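PDB 1R5B: eukaryotic peptide chain release factor GTP-binding subunit from Schizosaccharomyces pombe, which is a GTP-binding translation factor of the elongation factor Tu type, a release factor that pairs a P-loop GTP-binding domain with beta-rich domains. Local coordinates for residues 393-398 against 426-431; 225-230 against 252-257; 275-280 against 349-354; 174-179 against 218-223; 28-33 against 447-452. One frame throughout, in Å; residues are numbered along the deposited sequence.

Interaction 1 (393-398 against 426-431); sequences EEVSFA and AELETQ
The phenyl ring of Phe-397 has the CG of Leu-428 4.3 Å above one face, displaced toward the rim, while the methyl CD1 of the same leucine comes in obliquely, 3.3 Å from CD1 of Phe-397. The two side chains lie alongside one another and point the same way, as befits an antiparallel non-hydrogen-bonded pair. The other branch of Leu-428, CD2, meets CG2 of Val-395 at 3.3 Å; with chi1 at 70°, the valine sets CG1 between its backbone N and carbonyl carbon and leaves CG2, anti to N, to meet the leucine. Ser-396 and Glu-429 form the adjacent hydrogen-bonded pair: Ser-396 N bonds to Glu-429 O at 3.0 Å, and Glu-429 N returns the bond to Ser-396 O. Ala-398 N adds a third bond, 3.1 Å to Glu-427 O. CB of Glu-427 lies 4.0 Å from CB of Ala-398, while its carboxylate is salt-bridged to Lys-399. Strand 396-397 is outermost in the six-stranded antiparallel sheet of the C-terminal region, but the chain just before it bonds back to residues 384-386, so the sheet curls round on itself. On its other side strand 426-430 is bonded to strand 364-371, where Phe-365 touches Leu-428 and Ile-369 touches Phe-397.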
# COMPACT_ATOMS: atom_id res chain seq x y z
N GLU A 393 -0.43 20.05 14.78
CA GLU A 393 0.48 20.52 15.81
C GLU A 393 0.97 21.98 15.64
O GLU A 393 0.19 22.92 15.84
CB GLU A 393 1.64 19.53 16.00
CG GLU A 393 2.41 19.70 17.30
CD GLU A 393 1.53 20.08 18.48
OE1 GLU A 393 0.77 19.21 18.97
OE2 GLU A 393 1.58 21.26 18.92
N GLU A 394 2.24 22.17 15.28
CA GLU A 394 2.88 23.49 15.38
C GLU A 394 4.30 23.38 14.83
O GLU A 394 5.08 22.56 15.30
CB GLU A 394 2.93 23.96 16.84
CG GLU A 394 3.52 25.36 17.05
CD GLU A 394 2.51 26.48 16.82
OE1 GLU A 394 1.74 26.39 15.84
OE2 GLU A 394 2.49 27.44 17.62
N VAL A 395 4.64 24.22 13.86
CA VAL A 395 5.90 24.03 13.16
C VAL A 395 6.51 25.33 12.64
O VAL A 395 5.80 26.29 12.34
CB VAL A 395 5.72 23.06 11.97
CG1 VAL A 395 4.88 23.71 10.86
CG2 VAL A 395 7.06 22.60 11.43
N SER A 396 7.84 25.33 12.53
CA SER A 396 8.62 26.47 12.06
C SER A 396 9.88 26.01 11.32
O SER A 396 10.35 24.89 11.54
CB SER A 396 9.03 27.36 13.25
OG SER A 396 9.83 26.62 14.16
N PHE A 397 10.42 26.88 10.47
CA PHE A 397 11.58 26.50 9.66
C PHE A 397 12.83 26.90 10.41
O PHE A 397 12.85 27.92 11.07
CB PHE A 397 11.50 27.15 8.28
CG PHE A 397 10.31 26.70 7.46
CD1 PHE A 397 10.45 25.72 6.48
CD2 PHE A 397 9.05 27.24 7.69
CE1 PHE A 397 9.35 25.30 5.73
CE2 PHE A 397 7.94 26.82 6.95
CZ PHE A 397 8.09 25.86 5.97
N ALA A 398 13.88 26.08 10.31
CA ALA A 398 15.11 26.28 11.08
C ALA A 398 16.29 26.56 10.16
O ALA A 398 16.99 27.55 10.34
CB ALA A 398 15.39 25.05 11.93
N ALA A 426 14.30 21.58 3.54
CA ALA A 426 14.95 22.14 4.74
C ALA A 426 14.40 21.69 6.10
O ALA A 426 13.33 21.08 6.19
CB ALA A 426 14.93 23.64 4.67
N GLU A 427 15.15 22.03 7.16
CA GLU A 427 14.84 21.62 8.54
C GLU A 427 13.57 22.28 9.09
O GLU A 427 13.29 23.45 8.83
CB GLU A 427 16.01 21.94 9.50
CG GLU A 427 16.89 20.75 9.86
CD GLU A 427 17.60 20.90 11.19
OE1 GLU A 427 18.83 21.09 11.20
OE2 GLU A 427 16.92 20.82 12.24
N LEU A 428 12.82 21.50 9.86
CA LEU A 428 11.61 21.96 10.53
C LEU A 428 11.67 21.55 11.99
O LEU A 428 12.43 20.65 12.37
CB LEU A 428 10.37 21.36 9.88
CG LEU A 428 9.61 22.30 8.94
CD1 LEU A 428 10.49 22.66 7.74
CD2 LEU A 428 8.27 21.69 8.49
N GLU A 429 10.86 22.21 12.81
CA GLU A 429 10.85 21.98 14.25
C GLU A 429 9.45 22.19 14.81
O GLU A 429 8.69 23.06 14.34
CB GLU A 429 11.88 22.89 14.93
CG GLU A 429 13.17 22.19 15.35
CD GLU A 429 14.12 23.08 16.13
OE1 GLU A 429 13.72 23.63 17.17
OE2 GLU A 429 15.29 23.24 15.69
N THR A 430 9.11 21.37 15.82
CA THR A 430 7.85 21.50 16.57
C THR A 430 8.10 21.84 18.04
O THR A 430 9.22 21.69 18.52
CB THR A 430 7.07 20.20 16.50
OG1 THR A 430 7.95 19.10 16.79
CG2 THR A 430 6.61 19.92 15.09
N GLN A 431 7.05 22.29 18.74
CA GLN A 431 7.16 22.64 20.17
C GLN A 431 7.08 21.40 21.07
O GLN A 431 7.66 21.38 22.16
CB GLN A 431 6.07 23.64 20.60
CG GLN A 431 6.27 25.06 20.09
CD GLN A 431 7.56 25.69 20.59
OE1 GLN A 431 7.57 26.36 21.62
NE2 GLN A 431 8.65 25.47 19.86

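Interaction 2 (225-230 against 252-257); sequences DVKYMP and QGPSLL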
# COMPACT_ATOMS: atom_id res chain seq x y z
N ASP A 225 -7.53 -16.15 2.33
CA ASP A 225 -6.11 -16.05 1.98
C ASP A 225 -5.83 -16.04 0.48
O ASP A 225 -4.70 -15.89 0.09
CB ASP A 225 -5.34 -17.24 2.55
CG ASP A 225 -5.16 -17.19 4.05
OD1 ASP A 225 -5.98 -16.53 4.75
OD2 ASP A 225 -4.19 -17.77 4.60
N VAL A 226 -6.84 -16.24 -0.36
CA VAL A 226 -6.61 -16.38 -1.78
C VAL A 226 -7.63 -15.57 -2.55
O VAL A 226 -8.81 -15.61 -2.26
CB VAL A 226 -6.67 -17.87 -2.23
CG1 VAL A 226 -6.42 -18.00 -3.72
CG2 VAL A 226 -5.67 -18.70 -1.46
N LYS A 227 -7.14 -14.80 -3.52
CA LYS A 227 -7.99 -14.09 -4.48
C LYS A 227 -7.84 -14.80 -5.81
O LYS A 227 -6.72 -14.92 -6.32
CB LYS A 227 -7.55 -12.62 -4.63
CG LYS A 227 -8.42 -11.77 -5.58
CD LYS A 227 -9.87 -11.78 -5.12
CE LYS A 227 -10.70 -10.67 -5.71
NZ LYS A 227 -11.12 -11.01 -7.06
N TYR A 228 -8.95 -15.24 -6.39
CA TYR A 228 -8.95 -15.84 -7.73
C TYR A 228 -9.43 -14.81 -8.75
O TYR A 228 -10.35 -14.02 -8.46
CB TYR A 228 -9.84 -17.08 -7.78
CG TYR A 228 -9.35 -18.18 -6.88
CD1 TYR A 228 -9.84 -18.33 -5.59
CD2 TYR A 228 -8.36 -19.07 -7.32
CE1 TYR A 228 -9.37 -19.34 -4.76
CE2 TYR A 228 -7.88 -20.08 -6.49
CZ TYR A 228 -8.40 -20.20 -5.22
OH TYR A 228 -7.94 -21.19 -4.40
N MET A 229 -8.83 -14.82 -9.94
CA MET A 229 -9.22 -13.91 -11.02
C MET A 229 -8.97 -14.52 -12.38
O MET A 229 -7.88 -15.02 -12.65
CB MET A 229 -8.43 -12.61 -10.93
CG MET A 229 -9.31 -11.45 -10.55
SD MET A 229 -8.43 -9.94 -10.39
CE MET A 229 -7.23 -10.38 -9.29
N PRO A 230 -9.97 -14.46 -13.26
CA PRO A 230 -9.80 -14.93 -14.63
C PRO A 230 -9.14 -13.83 -15.43
O PRO A 230 -9.45 -12.65 -15.22
CB PRO A 230 -11.23 -15.16 -15.09
CG PRO A 230 -12.02 -14.16 -14.34
CD PRO A 230 -11.34 -13.96 -13.03
N GLN A 252 -17.93 -10.22 -12.61
CA GLN A 252 -18.20 -8.80 -12.44
C GLN A 252 -17.31 -8.24 -11.33
O GLN A 252 -17.71 -7.33 -10.59
CB GLN A 252 -19.69 -8.60 -12.16
CG GLN A 252 -20.65 -9.06 -13.30
CD GLN A 252 -21.08 -7.94 -14.28
OE1 GLN A 252 -20.59 -6.80 -14.21
NE2 GLN A 252 -22.01 -8.27 -15.20
N GLY A 253 -16.10 -8.79 -11.23
CA GLY A 253 -15.09 -8.29 -10.31
C GLY A 253 -14.15 -7.32 -11.01
O GLY A 253 -14.44 -6.84 -12.10
N PRO A 254 -13.04 -7.01 -10.36
CA PRO A 254 -12.02 -6.15 -10.96
C PRO A 254 -11.04 -6.89 -11.87
O PRO A 254 -10.87 -8.11 -11.77
CB PRO A 254 -11.29 -5.60 -9.72
CG PRO A 254 -11.38 -6.68 -8.72
CD PRO A 254 -12.67 -7.42 -8.99
N SER A 255 -10.39 -6.13 -12.74
CA SER A 255 -9.26 -6.62 -13.53
C SER A 255 -8.07 -6.85 -12.61
O SER A 255 -8.03 -6.35 -11.50
CB SER A 255 -8.87 -5.61 -14.61
OG SER A 255 -8.23 -4.49 -14.05
N LEU A 256 -7.10 -7.62 -13.09
CA LEU A 256 -5.92 -7.90 -12.30
C LEU A 256 -5.30 -6.61 -11.78
O LEU A 256 -5.13 -6.45 -10.58
CB LEU A 256 -4.90 -8.71 -13.08
CG LEU A 256 -3.59 -8.96 -12.35
CD1 LEU A 256 -3.85 -9.61 -11.00
CD2 LEU A 256 -2.68 -9.83 -13.19
N LEU A 257 -4.98 -5.68 -12.68
CA LEU A 257 -4.29 -4.45 -12.29
C LEU A 257 -5.14 -3.59 -11.35
O LEU A 257 -4.62 -2.92 -10.48
CB LEU A 257 -3.86 -3.63 -13.50
CG LEU A 257 -2.73 -4.24 -14.35
CD1 LEU A 257 -2.38 -3.28 -15.45
CD2 LEU A 257 -1.51 -4.58 -13.55
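Met-229 lies against the backbone at Pro-254 and the side chain of Leu-256 in a buried contact without hydrogen bonds, between the last strand of the GTP-binding domain's sheet and the start of the helix that follows it. One long side chain does most of the work between residues 225-230 and 252-257. Met-229 leaves strand 226-230 toward the other segment, and its sulfur SD comes within 3.3 Å of Pro-254 O and 3.8 Å of Leu-256 CA. The chain runs straight through chi2 (178°) and then bends at chi3 (-54°), which carries the terminal methyl CE to 3.9 Å from CD1 of Leu-256. The two side chains cross at about a right angle, with both SD and CE lying against CA of Leu-256 as well.

The setting is the alpha/beta fold of P-loop GTP-binding proteins, in which a largely parallel sheet is flanked by helices. Strand 226-230 is one of its two outermost strands, bonded through the backbone to strand 184-189, and helix 256-262 packs over one side, with Leu-256 also touching Val-187 there. Tyr-228, one residue before Met-229, faces helix 200-218 instead.

Ser-255 occupies the N-cap position of helix 256-262: its OG bonds to the backbone N of Glu-258 and also pairs with Lys-240 O, which ties the helix start to the preceding loop. Pro-254 O, close to the methionine sulfur, is itself hydrogen-bonded by the hydroxyl of Tyr-251. NZ of Lys-227 comes to 4.4 Å from CD of Pro-254 and also makes a weak hydrogen bond to Tyr-228 O.

Interaction 3 (275-280 against 349-354); sequences IMPIAS and GYVLTS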
# COMPACT_ATOMS: atom_id res chain seq x y z
N ILE A 275 1.49 0.35 13.22
CA ILE A 275 1.34 1.79 13.27
C ILE A 275 -0.12 2.15 12.95
O ILE A 275 -0.62 1.75 11.91
CB ILE A 275 2.24 2.46 12.23
CG1 ILE A 275 3.72 2.09 12.48
CG2 ILE A 275 2.02 3.99 12.27
CD1 ILE A 275 4.69 2.58 11.42
N MET A 276 -0.78 2.89 13.83
CA MET A 276 -2.16 3.35 13.62
C MET A 276 -2.33 4.71 14.28
O MET A 276 -2.48 4.78 15.49
CB MET A 276 -3.20 2.39 14.21
CG MET A 276 -4.65 2.84 13.95
SD MET A 276 -5.94 2.12 14.95
CE MET A 276 -5.93 3.12 16.24
N PRO A 277 -2.31 5.78 13.49
CA PRO A 277 -2.69 7.11 13.99
C PRO A 277 -4.12 7.10 14.53
O PRO A 277 -4.99 6.48 13.93
CB PRO A 277 -2.59 8.00 12.76
CG PRO A 277 -1.68 7.26 11.81
CD PRO A 277 -1.92 5.82 12.07
N ILE A 278 -4.35 7.79 15.64
CA ILE A 278 -5.66 7.81 16.30
C ILE A 278 -6.50 8.91 15.69
O ILE A 278 -6.16 10.06 15.83
CB ILE A 278 -5.49 8.04 17.81
CG1 ILE A 278 -4.69 6.88 18.43
CG2 ILE A 278 -6.85 8.21 18.47
CD1 ILE A 278 -4.30 7.10 19.88
N ALA A 279 -7.56 8.54 14.99
CA ALA A 279 -8.49 9.52 14.42
C ALA A 279 -9.56 9.95 15.41
O ALA A 279 -9.99 11.09 15.37
CB ALA A 279 -9.12 8.97 13.16
N SER A 280 -10.00 9.06 16.28
CA SER A 280 -11.02 9.41 17.26
C SER A 280 -10.79 8.80 18.62
O SER A 280 -10.02 7.87 18.77
CB SER A 280 -12.40 9.00 16.78
OG SER A 280 -12.65 9.56 15.51
N GLY A 349 -4.01 12.14 17.07
CA GLY A 349 -2.75 12.58 16.49
C GLY A 349 -1.63 11.75 17.05
O GLY A 349 -0.58 11.62 16.41
N TYR A 350 -1.84 11.20 18.24
CA TYR A 350 -0.93 10.23 18.82
C TYR A 350 -1.12 8.93 18.08
O TYR A 350 -2.11 8.75 17.38
CB TYR A 350 -1.22 10.05 20.32
CG TYR A 350 -0.79 11.22 21.20
CD1 TYR A 350 -0.92 11.12 22.59
CD2 TYR A 350 -0.25 12.40 20.67
CE1 TYR A 350 -0.53 12.17 23.42
CE2 TYR A 350 0.14 13.45 21.51
CZ TYR A 350 -0.01 13.33 22.88
OH TYR A 350 0.37 14.34 23.74
N VAL A 351 -0.18 8.02 18.22
CA VAL A 351 -0.15 6.87 17.34
C VAL A 351 0.03 5.59 18.13
O VAL A 351 0.96 5.49 18.93
CB VAL A 351 0.98 7.01 16.30
CG1 VAL A 351 1.07 5.76 15.43
CG2 VAL A 351 0.76 8.23 15.44
N LEU A 352 -0.87 4.64 17.91
CA LEU A 352 -0.71 3.32 18.49
C LEU A 352 0.37 2.63 17.69
O LEU A 352 0.42 2.75 16.47
CB LEU A 352 -2.00 2.52 18.44
CG LEU A 352 -3.20 3.20 19.10
CD1 LEU A 352 -4.38 2.25 19.12
CD2 LEU A 352 -2.88 3.69 20.51
N THR A 353 1.24 1.92 18.37
CA THR A 353 2.33 1.27 17.70
C THR A 353 2.91 0.10 18.48
O THR A 353 2.51 -0.20 19.62
CB THR A 353 3.41 2.30 17.35
OG1 THR A 353 4.38 1.69 16.49
CG2 THR A 353 4.19 2.72 18.57
N SER A 354 3.82 -0.61 17.82
CA SER A 354 4.54 -1.72 18.41
C SER A 354 5.34 -1.29 19.62
O SER A 354 5.98 -0.25 19.60
CB SER A 354 5.51 -2.27 17.37
OG SER A 354 6.25 -3.36 17.87
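Backbone bonds between Met-276 and Leu-352 lie at the heart of this contact: Met-276 N reaches Leu-352 O at 2.9 Å, and Leu-352 N reaches Met-276 O at the same distance. Ile-278 N continues the ladder to Tyr-350 O at 3.0 Å. The short strands 275-277 and 351-353 run antiparallel, their directions 164° apart. Pro-277 sits opposite Val-351 in a non-hydrogen-bonded pair, a position where its missing N-H costs no bond to strand 351-353.

These strands belong to the antiparallel beta-barrel domain that follows the GTP-binding domain in translation factors of this type. Strand 351-353 is also bonded to strand 302-307, and strand 275-283 to strand 287-292, so the pair lies between two further strands. A classic beta bulge follows where Ala-279 and Ser-280 both face Glu-290.

Apolar contacts divide between the two faces. On one, Met-276 and Leu-352 lie side by side; the methionine bends at chi3 (87°) and brings CE to 3.4 Å from CD1 of Leu-352. The other leucine methyl, CD2, receives CD1 of Ile-278 at 3.7 Å, the two side chains crossing nearly at right angles. On the opposite face Ile-275 CG2 meets Val-351 CG1 at 3.7 Å, and Met-445 of helix 443-446 touches Ile-275, Pro-277 and Val-351. Thr-353 turns its OG1 to Phe-274 O and Val-359 N.

Interaction 4 (174-179 against 218-223); sequences VLARTQ and AGYNSK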
# COMPACT_ATOMS: atom_id res chain seq x y z
N VAL A 174 4.18 -24.39 -2.59
CA VAL A 174 5.22 -24.43 -1.57
C VAL A 174 6.20 -23.25 -1.76
O VAL A 174 6.67 -22.66 -0.78
CB VAL A 174 5.98 -25.75 -1.61
CG1 VAL A 174 7.27 -25.69 -0.78
CG2 VAL A 174 5.07 -26.88 -1.12
N LEU A 175 6.47 -22.88 -3.01
CA LEU A 175 7.35 -21.76 -3.30
C LEU A 175 6.73 -20.45 -2.81
O LEU A 175 7.42 -19.64 -2.22
CB LEU A 175 7.66 -21.69 -4.79
CG LEU A 175 8.74 -20.70 -5.23
CD1 LEU A 175 10.07 -21.03 -4.58
CD2 LEU A 175 8.87 -20.70 -6.75
N ALA A 176 5.44 -20.26 -3.04
CA ALA A 176 4.78 -19.04 -2.60
C ALA A 176 4.83 -18.90 -1.08
O ALA A 176 5.06 -17.81 -0.56
CB ALA A 176 3.35 -19.01 -3.08
N ARG A 177 4.62 -20.00 -0.37
CA ARG A 177 4.71 -20.02 1.08
C ARG A 177 6.14 -19.72 1.53
O ARG A 177 6.35 -18.89 2.42
CB ARG A 177 4.21 -21.37 1.64
CG ARG A 177 3.50 -21.31 2.99
CD ARG A 177 2.35 -20.26 3.11
NE ARG A 177 1.06 -20.89 3.34
CZ ARG A 177 -0.05 -20.24 3.72
NH1 ARG A 177 -0.10 -18.93 3.90
NH2 ARG A 177 -1.16 -20.94 3.89
N THR A 178 7.13 -20.35 0.91
CA THR A 178 8.54 -20.05 1.19
C THR A 178 8.92 -18.57 0.95
O THR A 178 9.82 -18.05 1.59
CB THR A 178 9.43 -20.96 0.36
OG1 THR A 178 9.20 -22.33 0.73
CG2 THR A 178 10.91 -20.76 0.69
N GLN A 179 8.21 -17.90 0.03
CA GLN A 179 8.44 -16.49 -0.28
C GLN A 179 7.63 -15.53 0.63
O GLN A 179 7.59 -14.32 0.37
CB GLN A 179 8.06 -16.20 -1.74
CG GLN A 179 8.94 -16.87 -2.75
CD GLN A 179 10.24 -16.11 -2.98
OE1 GLN A 179 10.24 -15.03 -3.59
NE2 GLN A 179 11.34 -16.67 -2.49
N ALA A 218 -0.30 -26.67 1.10
CA ALA A 218 0.33 -25.45 1.61
C ALA A 218 -0.50 -24.64 2.59
O ALA A 218 -0.12 -23.55 2.94
CB ALA A 218 0.79 -24.57 0.45
N GLY A 219 -1.63 -25.16 3.05
CA GLY A 219 -2.36 -24.53 4.14
C GLY A 219 -3.21 -23.32 3.82
O GLY A 219 -3.91 -22.84 4.70
N TYR A 220 -3.18 -22.83 2.58
CA TYR A 220 -3.99 -21.66 2.21
C TYR A 220 -5.48 -21.92 2.42
O TYR A 220 -6.04 -22.84 1.84
CB TYR A 220 -3.76 -21.25 0.75
CG TYR A 220 -2.38 -20.73 0.48
CD1 TYR A 220 -1.43 -21.51 -0.16
CD2 TYR A 220 -2.01 -19.45 0.88
CE1 TYR A 220 -0.14 -21.03 -0.39
CE2 TYR A 220 -0.73 -18.95 0.64
CZ TYR A 220 0.20 -19.74 0.00
OH TYR A 220 1.47 -19.26 -0.24
N ASN A 221 -6.11 -21.12 3.28
CA ASN A 221 -7.57 -21.10 3.45
C ASN A 221 -8.13 -20.14 2.41
O ASN A 221 -7.81 -18.94 2.42
CB ASN A 221 -7.92 -20.64 4.88
CG ASN A 221 -9.41 -20.38 5.08
OD1 ASN A 221 -10.02 -20.92 6.01
ND2 ASN A 221 -10.00 -19.54 4.24
N SER A 222 -8.95 -20.64 1.50
CA SER A 222 -9.27 -19.88 0.28
C SER A 222 -10.23 -18.71 0.53
O SER A 222 -10.15 -17.68 -0.14
CB SER A 222 -9.80 -20.79 -0.85
OG SER A 222 -8.78 -21.08 -1.80
N LYS A 223 -11.11 -18.87 1.51
CA LYS A 223 -12.08 -17.84 1.86
C LYS A 223 -11.41 -16.53 2.30
O LYS A 223 -11.91 -15.45 1.97
CB LYS A 223 -13.05 -18.34 2.94
CG LYS A 223 -14.29 -17.44 3.15
CD LYS A 223 -15.58 -18.06 2.56
CE LYS A 223 -16.84 -17.33 3.03
NZ LYS A 223 -18.03 -18.23 3.03
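Ala-218 O is gripped by two nitrogens of one guanidinium: NE of Arg-177 at 2.9 Å and NH2 of Arg-177 at 3.0 Å. The grip is side-on, and the oxygen lies only 6° out of the guanidinium plane, so both N-H groups can converge on it. NE approaches almost straight ahead of the carbonyl, whereas NH2 comes from one side.

The same flat group stacks on an aromatic ring. It lies over one face of Tyr-220 with the planes 14° apart, and CZ of Arg-177 stands 3.6 Å from the ring centroid, a cation-pi contact over the face. CE2 of the tyrosine lies over the centre of the guanidinium. Bends at chi2 (50°) and chi3 turn the arginine chain across the ring, and the two side chains slide past each other in opposite directions. Farther along, the phenol oxygen OH of Tyr-220 comes to 3.4 Å from CB of Ala-176, while its hydrogen bond is made with Ile-181 O.

The contact joins the C-terminal end of helix 169-178 to the turn after helix 200-218, where Gly-219 takes a positive phi. Both flank the sheet of the GTP-binding domain, and Leu-184 of that sheet touches Ala-176 and Tyr-220. With a carbonyl at its edge and a ring on its face, the guanidinium is probably restrained in both tilt and rotation, and its positive charge probably gains from the carbonyl dipole and the aromatic electrons together.

Interaction 5 (28-33 against 447-452); sequences NEVDQE and RFTLRD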
# COMPACT_ATOMS: atom_id res chain seq x y z
N ASN A 28 -7.63 14.63 3.57
CA ASN A 28 -8.93 15.20 3.23
C ASN A 28 -8.87 16.72 2.97
O ASN A 28 -9.73 17.27 2.27
CB ASN A 28 -9.96 14.88 4.33
CG ASN A 28 -10.14 13.38 4.58
OD1 ASN A 28 -10.54 12.97 5.66
ND2 ASN A 28 -9.83 12.57 3.57
N GLU A 29 -7.85 17.38 3.52
CA GLU A 29 -7.59 18.80 3.29
C GLU A 29 -6.47 19.02 2.24
O GLU A 29 -5.49 19.71 2.51
CB GLU A 29 -7.22 19.51 4.61
CG GLU A 29 -8.05 19.11 5.84
CD GLU A 29 -9.23 20.04 6.12
OE1 GLU A 29 -9.03 21.08 6.79
OE2 GLU A 29 -10.37 19.72 5.70
N VAL A 30 -6.62 18.41 1.05
CA VAL A 30 -5.75 18.71 -0.12
C VAL A 30 -6.52 18.64 -1.46
O VAL A 30 -7.48 17.87 -1.60
CB VAL A 30 -4.48 17.79 -0.20
CG1 VAL A 30 -3.61 17.87 1.05
CG2 VAL A 30 -4.84 16.33 -0.47
N ASP A 31 -6.10 19.47 -2.44
CA ASP A 31 -6.60 19.39 -3.84
C ASP A 31 -5.82 20.21 -4.90
O ASP A 31 -5.28 21.28 -4.60
CB ASP A 31 -8.11 19.70 -3.93
CG ASP A 31 -8.53 20.88 -3.09
OD1 ASP A 31 -8.80 20.68 -1.89
OD2 ASP A 31 -8.63 22.04 -3.54
N GLN A 32 -5.80 19.69 -6.14
CA GLN A 32 -5.07 20.21 -7.34
C GLN A 32 -3.84 19.32 -7.65
O GLN A 32 -2.95 19.23 -6.81
CB GLN A 32 -4.65 21.69 -7.21
CG GLN A 32 -4.61 22.49 -8.54
CD GLN A 32 -3.92 21.77 -9.70
OE1 GLN A 32 -2.70 21.63 -9.72
NE2 GLN A 32 -4.71 21.34 -10.68
N GLU A 33 -3.79 18.72 -8.85
CA GLU A 33 -2.79 17.66 -9.20
C GLU A 33 -1.29 18.06 -9.34
O GLU A 33 -0.53 17.44 -10.09
CB GLU A 33 -3.23 16.95 -10.48
CG GLU A 33 -4.54 16.19 -10.35
CD GLU A 33 -4.96 15.53 -11.66
OE1 GLU A 33 -5.20 16.25 -12.66
OE2 GLU A 33 -5.05 14.28 -11.70
N ARG A 447 3.27 12.45 5.09
CA ARG A 447 2.58 13.40 4.21
C ARG A 447 1.83 14.46 5.02
O ARG A 447 1.04 14.10 5.89
CB ARG A 447 1.60 12.62 3.32
CG ARG A 447 0.71 13.48 2.45
CD ARG A 447 0.16 12.74 1.23
NE ARG A 447 -0.91 13.46 0.54
CZ ARG A 447 -1.53 13.04 -0.57
NH1 ARG A 447 -1.18 11.89 -1.14
NH2 ARG A 447 -2.49 13.78 -1.12
N PHE A 448 2.04 15.75 4.73
CA PHE A 448 1.44 16.84 5.52
C PHE A 448 0.94 18.10 4.77
O PHE A 448 1.45 18.46 3.70
CB PHE A 448 2.38 17.24 6.65
CG PHE A 448 3.72 17.71 6.21
CD1 PHE A 448 3.93 19.05 5.89
CD2 PHE A 448 4.81 16.84 6.16
CE1 PHE A 448 5.17 19.50 5.52
CE2 PHE A 448 6.06 17.29 5.79
CZ PHE A 448 6.24 18.63 5.46
N THR A 449 -0.06 18.76 5.36
CA THR A 449 -0.59 20.03 4.86
C THR A 449 -0.57 21.14 5.94
O THR A 449 -0.91 20.90 7.10
CB THR A 449 -2.03 19.86 4.28
OG1 THR A 449 -3.02 20.18 5.27
CG2 THR A 449 -2.34 18.42 3.95
N LEU A 450 -0.20 22.36 5.53
CA LEU A 450 -0.08 23.52 6.44
C LEU A 450 -1.31 24.42 6.36
O LEU A 450 -1.87 24.63 5.28
CB LEU A 450 1.19 24.30 6.12
CG LEU A 450 2.49 23.71 6.70
CD1 LEU A 450 2.54 22.19 6.65
CD2 LEU A 450 3.69 24.27 5.98
N ARG A 451 -1.74 24.95 7.50
CA ARG A 451 -2.93 25.79 7.61
C ARG A 451 -2.61 27.09 8.35
O ARG A 451 -2.07 27.06 9.46
CB ARG A 451 -4.05 25.03 8.34
CG ARG A 451 -4.91 24.16 7.44
CD ARG A 451 -6.42 24.36 7.62
NE ARG A 451 -7.15 24.28 6.35
CZ ARG A 451 -8.47 24.20 6.23
NH1 ARG A 451 -9.26 24.17 7.31
NH2 ARG A 451 -9.03 24.14 5.03
N ASP A 452 -2.95 28.23 7.75
CA ASP A 452 -2.59 29.54 8.30
C ASP A 452 -3.78 30.23 8.96
O ASP A 452 -4.18 31.34 8.57
CB ASP A 452 -1.95 30.42 7.22
CG ASP A 452 -0.78 31.23 7.75
OD1 ASP A 452 -0.89 32.48 7.78
OD2 ASP A 452 0.28 30.71 8.16
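Glu-29 and Arg-451 meet at about a right angle, their carboxylate and guanidinium planes 60° apart. The carboxylate oxygen OE1 of Glu-29 stands over the centre of one guanidinium face, 3.1 Å from NH1 of Arg-451. No N-H points at it, so this salt bridge is an attraction of charges without a hydrogen bond, in contrast to the familiar in-plane pairing of the two groups. A bend at chi2 (-95°) of the glutamate and further bends in the arginine bring the two ends together; the second carboxylate oxygen, OE2, has a weak hydrogen bond to Thr-24.

Val-30 divides its two methyls between two other residues of the strand. The side chains of Val-30 and Thr-449 cross at a slant, bringing CG1 of Val-30 to 3.2 Å from CG2 of Thr-449, a tight contact. CG2 of the valine reaches the guanidinium edge of Arg-447, 3.5 Å from NH2. That arginine is stretched out from CG to NE, with CG anti to the backbone nitrogen (chi1 174°), and its charged group also makes a cation-pi contact with Tyr-39.

Arg-447, Thr-449 and Arg-451, at every second position of the strand, thus present one face to the loop, while Phe-448 faces the other way toward strand 364-371. The loop precedes helix 35-38 and brings the N-terminal part of the chain onto the C-terminal sheet. There strand 447-451 runs between strands 385-387 and 457-466, and Val-30 also touches Val-459 of the latter.

How the interactions relate
The five contacts illustrate how a multidomain GTP-binding protein is assembled from locally closed pieces and one long-range closure. Interactions 2 and 4 share the GTP-binding domain, their centres 17 Å apart, and touch directly: Tyr-228 OH and Ser-222 OG are 2.7 Å apart, a probable hydrogen bond, and helix 222-225 leads straight into strand 226-230. Interactions 1 and 5 reach one C-terminal sheet, with nearest atoms about 5 Å apart. Interaction 3, in the barrel, has its centre 21 Å from that of interaction 1 and 32 Å from that of interaction 2. Along the chain, interaction 5 encloses all the others, since it joins residues 28-33 to 447-452.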